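Hydrazine synthase beta subunit (Candidatus Kuenenia stuttgartiensis, PDB 5C2V) forms part of the hydrazine synthase complex, which condenses nitric oxide with ammonium to make hydrazine, and may modulate passage of the hydroxylamine intermediate between active sites. Local coordinates at residues B[28-31]-B[36-39]; B[60-63]-B[68-71]; B[244-249]-B[279-284]; B[228-233]-B[266-271]. One frame throughout, in Å; residues are numbered along the deposited sequence.

Interaction 1: B[28-31]-B[36-39]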
loop_
_atom_site.group_PDB
_atom_site.type_symbol
_atom_site.label_atom_id
_atom_site.label_comp_id
_atom_site.label_asym_id
_atom_site.label_seq_id
_atom_site.Cartn_x
_atom_site.Cartn_y
_atom_site.Cartn_z
ATOM N N PHE B 28 28.969 -38.161 36.175
ATOM C CA PHE B 28 28.923 -39.597 35.939
ATOM C C PHE B 28 28.450 -39.889 34.523
ATOM O O PHE B 28 27.299 -39.628 34.174
ATOM C CB PHE B 28 28.006 -40.283 36.952
ATOM C CG PHE B 28 28.268 -39.881 38.375
ATOM C CD1 PHE B 28 27.592 -38.815 38.944
ATOM C CD2 PHE B 28 29.193 -40.566 39.141
ATOM C CE1 PHE B 28 27.835 -38.442 40.252
ATOM C CE2 PHE B 28 29.439 -40.200 40.450
ATOM C CZ PHE B 28 28.758 -39.137 41.007
ATOM N N ILE B 29 29.345 -40.437 33.710
ATOM C CA ILE B 29 29.031 -40.707 32.316
ATOM C C ILE B 29 28.791 -42.191 32.077
ATOM O O ILE B 29 29.652 -43.013 32.364
ATOM C CB ILE B 29 30.157 -40.232 31.380
ATOM C CG1 ILE B 29 30.314 -38.710 31.434
ATOM C CG2 ILE B 29 29.882 -40.678 29.973
ATOM C CD1 ILE B 29 31.348 -38.233 32.428
ATOM N N SER B 30 27.629 -42.536 31.537
ATOM C CA SER B 30 27.366 -43.929 31.212
ATOM C C SER B 30 27.943 -44.231 29.839
ATOM O O SER B 30 27.532 -43.638 28.847
ATOM C CB SER B 30 25.867 -44.227 31.243
ATOM O OG SER B 30 25.326 -43.989 32.530
ATOM N N ASN B 31 28.900 -45.150 29.784
ATOM C CA ASN B 31 29.510 -45.524 28.517
ATOM C C ASN B 31 28.816 -46.748 27.942
ATOM O O ASN B 31 28.922 -47.847 28.486
ATOM C CB ASN B 31 31.006 -45.789 28.695
ATOM C CG ASN B 31 31.744 -44.597 29.274
ATOM O OD1 ASN B 31 31.426 -43.446 28.970
ATOM N ND2 ASN B 31 32.737 -44.866 30.114
ATOM N N SER B 36 30.646 -49.478 31.232
ATOM C CA SER B 36 31.130 -48.916 32.487
ATOM C C SER B 36 30.663 -47.474 32.659
ATOM O O SER B 36 29.959 -46.933 31.807
ATOM C CB SER B 36 32.657 -48.984 32.549
ATOM O OG SER B 36 33.242 -48.280 31.466
ATOM N N VAL B 37 31.060 -46.856 33.766
ATOM C CA VAL B 37 30.705 -45.469 34.047
ATOM C C VAL B 37 31.945 -44.652 34.400
ATOM O O VAL B 37 32.700 -45.013 35.301
ATOM C CB VAL B 37 29.683 -45.362 35.198
ATOM C CG1 VAL B 37 29.459 -43.907 35.580
ATOM C CG2 VAL B 37 28.368 -46.023 34.810
ATOM N N THR B 38 32.148 -43.552 33.684
ATOM C CA THR B 38 33.302 -42.689 33.901
ATOM C C THR B 38 33.008 -41.604 34.933
ATOM O O THR B 38 31.992 -40.910 34.849
ATOM C CB THR B 38 33.756 -42.023 32.587
ATOM O OG1 THR B 38 34.019 -43.030 31.603
ATOM C CG2 THR B 38 35.013 -41.194 32.808
ATOM N N PHE B 39 33.904 -41.469 35.908
ATOM C CA PHE B 39 33.797 -40.423 36.920
ATOM C C PHE B 39 34.674 -39.236 36.539
ATOM O O PHE B 39 35.845 -39.409 36.201
ATOM C CB PHE B 39 34.205 -40.942 38.303
ATOM C CG PHE B 39 33.216 -41.891 38.929
ATOM C CD1 PHE B 39 32.117 -42.355 38.222
ATOM C CD2 PHE B 39 33.385 -42.311 40.239
ATOM C CE1 PHE B 39 31.216 -43.227 38.807
ATOM C CE2 PHE B 39 32.487 -43.179 40.828
ATOM C CZ PHE B 39 31.401 -43.636 40.112
#
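Phe28 to Asn31 and Ser36 to Phe39 face each other as the two arms of an antiparallel beta hairpin, the middle strands 26-31 and 36-41 of one four-stranded beta-propeller blade. The hairpin makes a different kind of contact on each surface of its sheet: aromatic and apolar on one, partly polar on the other. The framework is the pair Ile29 and Thr38, whose backbones exchange two hydrogen bonds, Ile29 N to Thr38 O and Thr38 N to Ile29 O, each 2.9 Å. Asn31 N adds a third to Ser36 O. On the surface bearing Phe28, Ser30, Val37 and Phe39 the contact is apolar: Phe28 turns the CD2 side of its ring edge onto a face of Phe39, a T-shaped stack with centroids 5.0 Å apart and planes at 90°. Val37 CG1 lies 4.1 Å from Phe28 CB beside it. The other surface carries Ile29, Asn31, Ser36 and Thr38. Ser36 OG is held by Glu50 of the adjoining strand. With Thr38 OG1 beside its own backbone N (chi1 -56°), the hydroxyl meets the Asn31 amide: Asn31 ND2 donates to Thr38 OG1 at 2.7 Å, and the oxygen lies just 8° out of the amide plane.

Interaction 2: B[60-63]-B[68-71]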
loop_
_atom_site.group_PDB
_atom_site.type_symbol
_atom_site.label_atom_id
_atom_site.label_comp_id
_atom_site.label_asym_id
_atom_site.label_seq_id
_atom_site.Cartn_x
_atom_site.Cartn_y
_atom_site.Cartn_z
ATOM N N SER B 60 21.856 -43.177 34.362
ATOM C CA SER B 60 22.271 -43.183 35.762
ATOM C C SER B 60 21.607 -42.071 36.577
ATOM O O SER B 60 21.311 -40.996 36.054
ATOM C CB SER B 60 23.793 -43.067 35.863
ATOM O OG SER B 60 24.261 -41.894 35.224
ATOM N N ALA B 61 21.386 -42.337 37.861
ATOM C CA ALA B 61 20.829 -41.341 38.775
ATOM C C ALA B 61 21.575 -41.347 40.108
ATOM O O ALA B 61 21.946 -42.404 40.618
ATOM C CB ALA B 61 19.346 -41.591 38.996
ATOM N N VAL B 62 21.787 -40.160 40.667
ATOM C CA VAL B 62 22.530 -40.020 41.916
ATOM C C VAL B 62 21.591 -39.805 43.102
ATOM O O VAL B 62 20.589 -39.100 42.990
ATOM C CB VAL B 62 23.530 -38.846 41.842
ATOM C CG1 VAL B 62 24.441 -38.835 43.062
ATOM C CG2 VAL B 62 24.348 -38.929 40.566
ATOM N N THR B 63 21.918 -40.424 44.233
ATOM C CA THR B 63 21.173 -40.216 45.468
ATOM C C THR B 63 21.394 -38.792 45.977
ATOM O O THR B 63 22.454 -38.213 45.741
ATOM C CB THR B 63 21.587 -41.232 46.555
ATOM O OG1 THR B 63 22.987 -41.099 46.830
ATOM C CG2 THR B 63 21.296 -42.652 46.094
ATOM N N PHE B 68 25.779 -42.793 46.383
ATOM C CA PHE B 68 25.460 -43.931 45.523
ATOM C C PHE B 68 25.052 -43.513 44.113
ATOM O O PHE B 68 24.500 -42.434 43.906
ATOM C CB PHE B 68 24.343 -44.774 46.145
ATOM C CG PHE B 68 24.677 -45.328 47.503
ATOM C CD1 PHE B 68 25.384 -46.514 47.628
ATOM C CD2 PHE B 68 24.276 -44.668 48.653
ATOM C CE1 PHE B 68 25.690 -47.026 48.876
ATOM C CE2 PHE B 68 24.578 -45.176 49.903
ATOM C CZ PHE B 68 25.286 -46.357 50.014
ATOM N N LEU B 69 25.329 -44.385 43.149
ATOM C CA LEU B 69 24.949 -44.150 41.761
ATOM C C LEU B 69 24.194 -45.347 41.190
ATOM O O LEU B 69 24.746 -46.442 41.080
ATOM C CB LEU B 69 26.184 -43.855 40.908
ATOM C CG LEU B 69 25.936 -43.609 39.419
ATOM C CD1 LEU B 69 25.141 -42.330 39.208
ATOM C CD2 LEU B 69 27.250 -43.562 38.655
ATOM N N TYR B 70 22.935 -45.134 40.824
ATOM C CA TYR B 70 22.124 -46.198 40.244
ATOM C C TYR B 70 22.199 -46.148 38.723
ATOM O O TYR B 70 21.695 -45.217 38.098
ATOM C CB TYR B 70 20.670 -46.084 40.705
ATOM C CG TYR B 70 20.425 -46.538 42.128
ATOM C CD1 TYR B 70 20.983 -45.857 43.203
ATOM C CD2 TYR B 70 19.625 -47.641 42.396
ATOM C CE1 TYR B 70 20.758 -46.268 44.504
ATOM C CE2 TYR B 70 19.394 -48.059 43.693
ATOM C CZ TYR B 70 19.963 -47.369 44.743
ATOM O OH TYR B 70 19.735 -47.781 46.036
ATOM N N VAL B 71 22.818 -47.166 38.134
ATOM C CA VAL B 71 23.065 -47.191 36.697
ATOM C C VAL B 71 22.116 -48.156 35.996
ATOM O O VAL B 71 21.852 -49.247 36.496
ATOM C CB VAL B 71 24.524 -47.594 36.396
ATOM C CG1 VAL B 71 24.809 -47.508 34.910
ATOM C CG2 VAL B 71 25.488 -46.714 37.175
#
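A beta hairpin opens the second blade of the propeller, and here strands 57-62 and 68-73 pair on the two sides of the turn that joins them. Ala61 and Tyr70 form the hydrogen-bonded pair: Ala61 N reaches Tyr70 O at 2.9 Å, while Tyr70 N returns a bond of the same length to Ala61 O. Non-hydrogen-bonded pairs flank it, Ser60 with Val71 and Val62 with Leu69. Nearer the turn the ladder stretches, since Thr63 N stands 3.3 Å from Phe68 O, though the bond is nearly straight at 171°. Thr63 also answers with its side chain. Its hydroxyl sits between its own N and carbonyl carbon (chi1 59°), where Thr63 OG1 accepts a long, bent bond from Phe68 N at 3.3 Å while its main partner is the Asp65 carboxylate inside the turn. The methyl of Thr63 crosses Phe68 at a slant, Thr63 CG2 lying 3.7 Å from Phe68 CB, and also approaches Tyr70 CE1. On the surface bearing Ser60, Val62 and Leu69, the CD1 branch of Leu69 reaches across the hairpin, 3.7 Å from both Val62 CG2 and Ser60 CB. Each surface then meets a neighbouring blade: Ser60, Val62 and Leu69 pack against strands 15-20 and 26-31, whereas Ala61 and Tyr70 rest on Ile102 and Ile104 of strand 99-104, with the Tyr70 hydroxyl hydrogen-bonded to Thr128.

Interaction 3: B[244-249]-B[279-284]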
loop_
_atom_site.group_PDB
_atom_site.type_symbol
_atom_site.label_atom_id
_atom_site.label_comp_id
_atom_site.label_asym_id
_atom_site.label_seq_id
_atom_site.Cartn_x
_atom_site.Cartn_y
_atom_site.Cartn_z
ATOM N N LEU B 244 5.646 -27.086 20.067
ATOM C CA LEU B 244 6.371 -25.939 19.535
ATOM C C LEU B 244 7.550 -26.369 18.666
ATOM O O LEU B 244 8.199 -27.372 18.951
ATOM C CB LEU B 244 6.854 -25.047 20.683
ATOM C CG LEU B 244 5.752 -24.410 21.533
ATOM C CD1 LEU B 244 6.349 -23.544 22.633
ATOM C CD2 LEU B 244 4.802 -23.597 20.664
ATOM N N PRO B 245 7.830 -25.600 17.602
ATOM C CA PRO B 245 8.899 -25.927 16.652
ATOM C C PRO B 245 10.292 -25.706 17.229
ATOM O O PRO B 245 10.471 -24.792 18.029
ATOM C CB PRO B 245 8.635 -24.964 15.493
ATOM C CG PRO B 245 7.993 -23.786 16.143
ATOM C CD PRO B 245 7.128 -24.358 17.231
ATOM N N LEU B 246 11.236 -26.582 16.898
ATOM C CA LEU B 246 12.656 -26.313 17.124
ATOM C C LEU B 246 13.405 -25.834 15.876
ATOM O O LEU B 246 14.595 -25.528 15.945
ATOM C CB LEU B 246 13.345 -27.556 17.687
ATOM C CG LEU B 246 12.974 -27.895 19.130
ATOM C CD1 LEU B 246 13.410 -29.306 19.486
ATOM C CD2 LEU B 246 13.598 -26.880 20.077
ATOM N N ASP B 247 12.716 -25.763 14.741
ATOM C CA ASP B 247 13.397 -25.595 13.457
ATOM C C ASP B 247 13.259 -24.209 12.833
ATOM O O ASP B 247 12.235 -23.543 12.985
ATOM C CB ASP B 247 12.882 -26.632 12.453
ATOM C CG ASP B 247 12.979 -28.052 12.974
ATOM O OD1 ASP B 247 14.027 -28.410 13.551
ATOM O OD2 ASP B 247 12.006 -28.814 12.796
ATOM N N ASP B 248 14.304 -23.784 12.127
ATOM C CA ASP B 248 14.196 -22.659 11.208
ATOM C C ASP B 248 13.628 -23.184 9.895
ATOM O O ASP B 248 13.370 -24.381 9.765
ATOM C CB ASP B 248 15.554 -21.987 10.974
ATOM C CG ASP B 248 16.138 -21.390 12.239
ATOM O OD1 ASP B 248 15.365 -21.093 13.170
ATOM O OD2 ASP B 248 17.374 -21.210 12.300
ATOM N N LEU B 249 13.436 -22.301 8.922
ATOM C CA LEU B 249 12.946 -22.732 7.620
ATOM C C LEU B 249 13.982 -23.613 6.934
ATOM O O LEU B 249 13.682 -24.731 6.520
ATOM C CB LEU B 249 12.609 -21.532 6.734
ATOM C CG LEU B 249 12.107 -21.874 5.328
ATOM C CD1 LEU B 249 10.759 -22.573 5.389
ATOM C CD2 LEU B 249 12.032 -20.633 4.454
ATOM N N THR B 279 20.827 -26.769 21.797
ATOM C CA THR B 279 19.879 -25.680 21.603
ATOM C C THR B 279 19.396 -25.138 22.944
ATOM O O THR B 279 18.798 -25.860 23.743
ATOM C CB THR B 279 18.668 -26.125 20.763
ATOM O OG1 THR B 279 19.074 -26.305 19.400
ATOM C CG2 THR B 279 17.569 -25.076 20.814
ATOM N N ILE B 280 19.670 -23.860 23.184
ATOM C CA ILE B 280 19.275 -23.198 24.420
ATOM C C ILE B 280 18.133 -22.223 24.168
ATOM O O ILE B 280 18.239 -21.331 23.315
ATOM C CB ILE B 280 20.453 -22.445 25.059
ATOM C CG1 ILE B 280 21.691 -23.343 25.116
ATOM C CG2 ILE B 280 20.077 -21.941 26.444
ATOM C CD1 ILE B 280 22.924 -22.650 25.645
ATOM N N LEU B 281 17.049 -22.404 24.920
ATOM C CA LEU B 281 15.836 -21.609 24.758
ATOM C C LEU B 281 15.506 -20.799 26.009
ATOM O O LEU B 281 15.858 -21.189 27.126
ATOM C CB LEU B 281 14.652 -22.515 24.410
ATOM C CG LEU B 281 14.802 -23.450 23.210
ATOM C CD1 LEU B 281 13.572 -24.331 23.067
ATOM C CD2 LEU B 281 15.042 -22.651 21.940
ATOM N N ASP B 282 14.803 -19.687 25.811
ATOM C CA ASP B 282 14.379 -18.827 26.910
ATOM C C ASP B 282 13.007 -19.288 27.387
ATOM O O ASP B 282 12.020 -19.185 26.659
ATOM C CB ASP B 282 14.342 -17.362 26.459
ATOM C CG ASP B 282 14.166 -16.389 27.614
ATOM O OD1 ASP B 282 13.291 -16.615 28.476
ATOM O OD2 ASP B 282 14.909 -15.386 27.654
ATOM N N MET B 283 12.947 -19.781 28.619
ATOM C CA MET B 283 11.750 -20.454 29.111
ATOM C C MET B 283 10.630 -19.504 29.523
ATOM O O MET B 283 9.475 -19.911 29.590
ATOM C CB MET B 283 12.101 -21.368 30.287
ATOM C CG MET B 283 12.615 -22.734 29.869
ATOM S SD MET B 283 11.419 -23.618 28.847
ATOM C CE MET B 283 10.061 -23.820 29.996
ATOM N N ASP B 284 10.964 -18.254 29.820
ATOM C CA ASP B 284 9.941 -17.272 30.167
ATOM C C ASP B 284 9.251 -16.717 28.922
ATOM O O ASP B 284 8.098 -16.284 28.981
ATOM C CB ASP B 284 10.542 -16.141 31.000
ATOM C CG ASP B 284 11.074 -16.625 32.337
ATOM O OD1 ASP B 284 10.284 -17.206 33.109
ATOM O OD2 ASP B 284 12.275 -16.428 32.619
#
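Two residues past Leu246, which packs on Leu281 and Thr279, the carboxylate oxygen Asp248 OD2 is gripped by two salt bridges, from Arg309 and Arg315. Asp247 in between is also tied down, its OD1 taking a hydrogen bond from Asp253 N. A chain leaving strand 241-245 is thus pinned by its polar groups, and Leu246, just ahead of them, turns to the next sheet. Its CG lies beside the backbone N (chi1 -71°), which brings the CD2 methyl to Leu281 CD1 at 3.9 Å; the two side chains cross at about a right angle. The same Leu246 CD2 comes within 4.4 Å of Thr279 CG2. It is the methyl of Thr279 that takes part; its hydroxyl is hydrogen-bonded to Asp253 OD2. Strand 277-282 ends at Asp282, the N-cap of helix 283-291, where Asp282 OD1 accepts from Asp284 N at 3.1 Å. Outside the pair, Asp248 and Leu249 pack on the alpha subunit and Ile280 on Pro3 of the gamma subunit. With the three touching side chains buried and the backbones well apart, this is the face-to-face packing of successive blades characteristic of a beta-propeller.

Interaction 4: B[228-233]-B[266-271]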
loop_
_atom_site.group_PDB
_atom_site.type_symbol
_atom_site.label_atom_id
_atom_site.label_comp_id
_atom_site.label_asym_id
_atom_site.label_seq_id
_atom_site.Cartn_x
_atom_site.Cartn_y
_atom_site.Cartn_z
ATOM N N ASN B 228 11.088 -31.081 13.845
ATOM C CA ASN B 228 11.570 -31.386 15.184
ATOM C C ASN B 228 10.995 -30.426 16.212
ATOM O O ASN B 228 11.061 -29.208 16.042
ATOM C CB ASN B 228 13.089 -31.359 15.207
ATOM C CG ASN B 228 13.695 -32.358 14.244
ATOM O OD1 ASN B 228 13.953 -33.506 14.605
ATOM N ND2 ASN B 228 13.939 -31.921 13.014
ATOM N N ASN B 229 10.431 -30.979 17.281
ATOM C CA ASN B 229 9.625 -30.178 18.191
ATOM C C ASN B 229 9.877 -30.429 19.673
ATOM O O ASN B 229 10.300 -31.513 20.080
ATOM C CB ASN B 229 8.141 -30.413 17.895
ATOM C CG ASN B 229 7.792 -30.170 16.441
ATOM O OD1 ASN B 229 7.843 -31.084 15.618
ATOM N ND2 ASN B 229 7.436 -28.932 16.116
ATOM N N VAL B 230 9.608 -29.400 20.471
ATOM C CA VAL B 230 9.576 -29.517 21.920
ATOM C C VAL B 230 8.168 -29.163 22.395
ATOM O O VAL B 230 7.580 -28.178 21.945
ATOM C CB VAL B 230 10.624 -28.603 22.597
ATOM C CG1 VAL B 230 10.540 -27.185 22.049
ATOM C CG2 VAL B 230 10.457 -28.618 24.111
ATOM N N THR B 231 7.617 -29.983 23.283
ATOM C CA THR B 231 6.250 -29.785 23.744
ATOM C C THR B 231 6.188 -29.446 25.230
ATOM O O THR B 231 6.755 -30.152 26.065
ATOM C CB THR B 231 5.382 -31.030 23.473
ATOM O OG1 THR B 231 5.220 -31.198 22.059
ATOM C CG2 THR B 231 4.010 -30.881 24.114
ATOM N N ILE B 232 5.497 -28.355 25.542
ATOM C CA ILE B 232 5.284 -27.937 26.920
ATOM C C ILE B 232 3.873 -28.292 27.371
ATOM O O ILE B 232 2.891 -27.839 26.781
ATOM C CB ILE B 232 5.504 -26.422 27.093
ATOM C CG1 ILE B 232 6.835 -25.999 26.468
ATOM C CG2 ILE B 232 5.444 -26.038 28.563
ATOM C CD1 ILE B 232 8.040 -26.665 27.091
ATOM N N ILE B 233 3.775 -29.108 28.415
ATOM C CA ILE B 233 2.482 -29.518 28.947
ATOM C C ILE B 233 2.243 -28.908 30.326
ATOM O O ILE B 233 3.088 -29.016 31.216
ATOM C CB ILE B 233 2.371 -31.054 29.042
ATOM C CG1 ILE B 233 2.403 -31.681 27.647
ATOM C CG2 ILE B 233 1.103 -31.460 29.781
ATOM C CD1 ILE B 233 2.253 -33.189 27.654
ATOM N N LYS B 266 14.868 -20.560 34.124
ATOM C CA LYS B 266 15.121 -19.486 33.167
ATOM C C LYS B 266 15.342 -19.997 31.746
ATOM O O LYS B 266 14.846 -19.408 30.786
ATOM C CB LYS B 266 16.333 -18.659 33.602
ATOM C CG LYS B 266 16.318 -18.238 35.059
ATOM C CD LYS B 266 17.240 -17.053 35.293
ATOM C CE LYS B 266 17.717 -17.005 36.731
ATOM N NZ LYS B 266 17.157 -15.841 37.472
ATOM N N TYR B 267 16.089 -21.089 31.612
ATOM C CA TYR B 267 16.452 -21.601 30.295
ATOM C C TYR B 267 16.177 -23.091 30.139
ATOM O O TYR B 267 16.126 -23.831 31.122
ATOM C CB TYR B 267 17.933 -21.334 30.009
ATOM C CG TYR B 267 18.319 -19.876 30.027
ATOM C CD1 TYR B 267 18.192 -19.091 28.890
ATOM C CD2 TYR B 267 18.823 -19.286 31.178
ATOM C CE1 TYR B 267 18.548 -17.756 28.899
ATOM C CE2 TYR B 267 19.181 -17.952 31.198
ATOM C CZ TYR B 267 19.042 -17.193 30.055
ATOM O OH TYR B 267 19.398 -15.863 30.069
ATOM N N LEU B 268 16.002 -23.524 28.895
ATOM C CA LEU B 268 15.906 -24.948 28.595
ATOM C C LEU B 268 17.058 -25.367 27.687
ATOM O O LEU B 268 17.375 -24.680 26.714
ATOM C CB LEU B 268 14.566 -25.286 27.943
ATOM C CG LEU B 268 14.331 -26.772 27.654
ATOM C CD1 LEU B 268 14.428 -27.590 28.933
ATOM C CD2 LEU B 268 12.987 -26.990 26.975
ATOM N N TYR B 269 17.685 -26.493 28.015
ATOM C CA TYR B 269 18.831 -26.976 27.251
ATOM C C TYR B 269 18.503 -28.293 26.557
ATOM O O TYR B 269 18.066 -29.244 27.197
ATOM C CB TYR B 269 20.049 -27.139 28.164
ATOM C CG TYR B 269 20.435 -25.865 28.884
ATOM C CD1 TYR B 269 19.809 -25.496 30.067
ATOM C CD2 TYR B 269 21.421 -25.029 28.376
ATOM C CE1 TYR B 269 20.152 -24.332 30.725
ATOM C CE2 TYR B 269 21.773 -23.862 29.030
ATOM C CZ TYR B 269 21.135 -23.520 30.204
ATOM O OH TYR B 269 21.476 -22.362 30.864
ATOM N N ILE B 270 18.715 -28.340 25.245
ATOM C CA ILE B 270 18.351 -29.508 24.450
ATOM C C ILE B 270 19.520 -30.058 23.643
ATOM O O ILE B 270 20.033 -29.388 22.746
ATOM C CB ILE B 270 17.206 -29.185 23.470
ATOM C CG1 ILE B 270 15.966 -28.706 24.226
ATOM C CG2 ILE B 270 16.880 -30.401 22.610
ATOM C CD1 ILE B 270 14.819 -28.311 23.322
ATOM N N GLY B 271 19.942 -31.275 23.964
ATOM C CA GLY B 271 20.914 -31.962 23.139
ATOM C C GLY B 271 20.306 -32.306 21.794
ATOM O O GLY B 271 19.281 -32.985 21.720
#
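Val230 meets Leu268 and Ile270 across the interface between two successive beta-propeller blades, strand 226-234 lying in one and strand 267-272 in the next. The backbones stay far apart, 9.1 Å between Val230 CA and Ile270 CA, so between these two segments only side chains meet. Followed outward, Val230 shows how a small branched residue can divide its surface among several neighbours. Its CB, directed toward the opposing strand, is the atom nearest Ile270, 4.3 Å from Ile270 CD1. From there the branches part. CG1 lies between the backbone N and the carbonyl carbon (chi1 49°) and turns to the side where Leu246 packs. CG2, anti to the backbone N, points to Leu268. There the two side chains reach for one another tip to tip, methyl against methyl. Leu268 CG is anti to its own N (chi1 -177°), which carries the branch out from its strand toward Val230. Ile270 projects its CD1 end forward and packs also on Leu246, Pro256 and Thr207. Near the start of the same strand as Val230 the character turns polar: Asn228 OD1 is hydrogen-bonded by Gln209 and Asn255, and Asn228 ND2 donates to Ser60 O of the gamma subunit. The apolar bridge itself is completed by Val230 CG2 and Leu268 CD2, 4.2 Å apart.

The four contacts illustrate two levels of propeller construction: interactions 1 and 2 are hairpins within consecutive blades, interactions 3 and 4 join one later blade to the next. The hairpins touch each other, with Phe28 CE1 3.5 Å from Val62 CG2 and Val37 CG2 3.8 Å from Val71 CG2. Interactions 3 and 4, their centres 7 Å apart, share both sheets and are stitched together where Asn228 N meets Asp247 OD2 at 2.7 Å. Across the chain's centre, interactions 1 and 3 have centres about 30 Å apart. Calcium is bound by Asp77 and Asp97, following strands 68-73 and 88-94; Arg243, immediately before Leu244, belongs to the trimethyl glycine pocket.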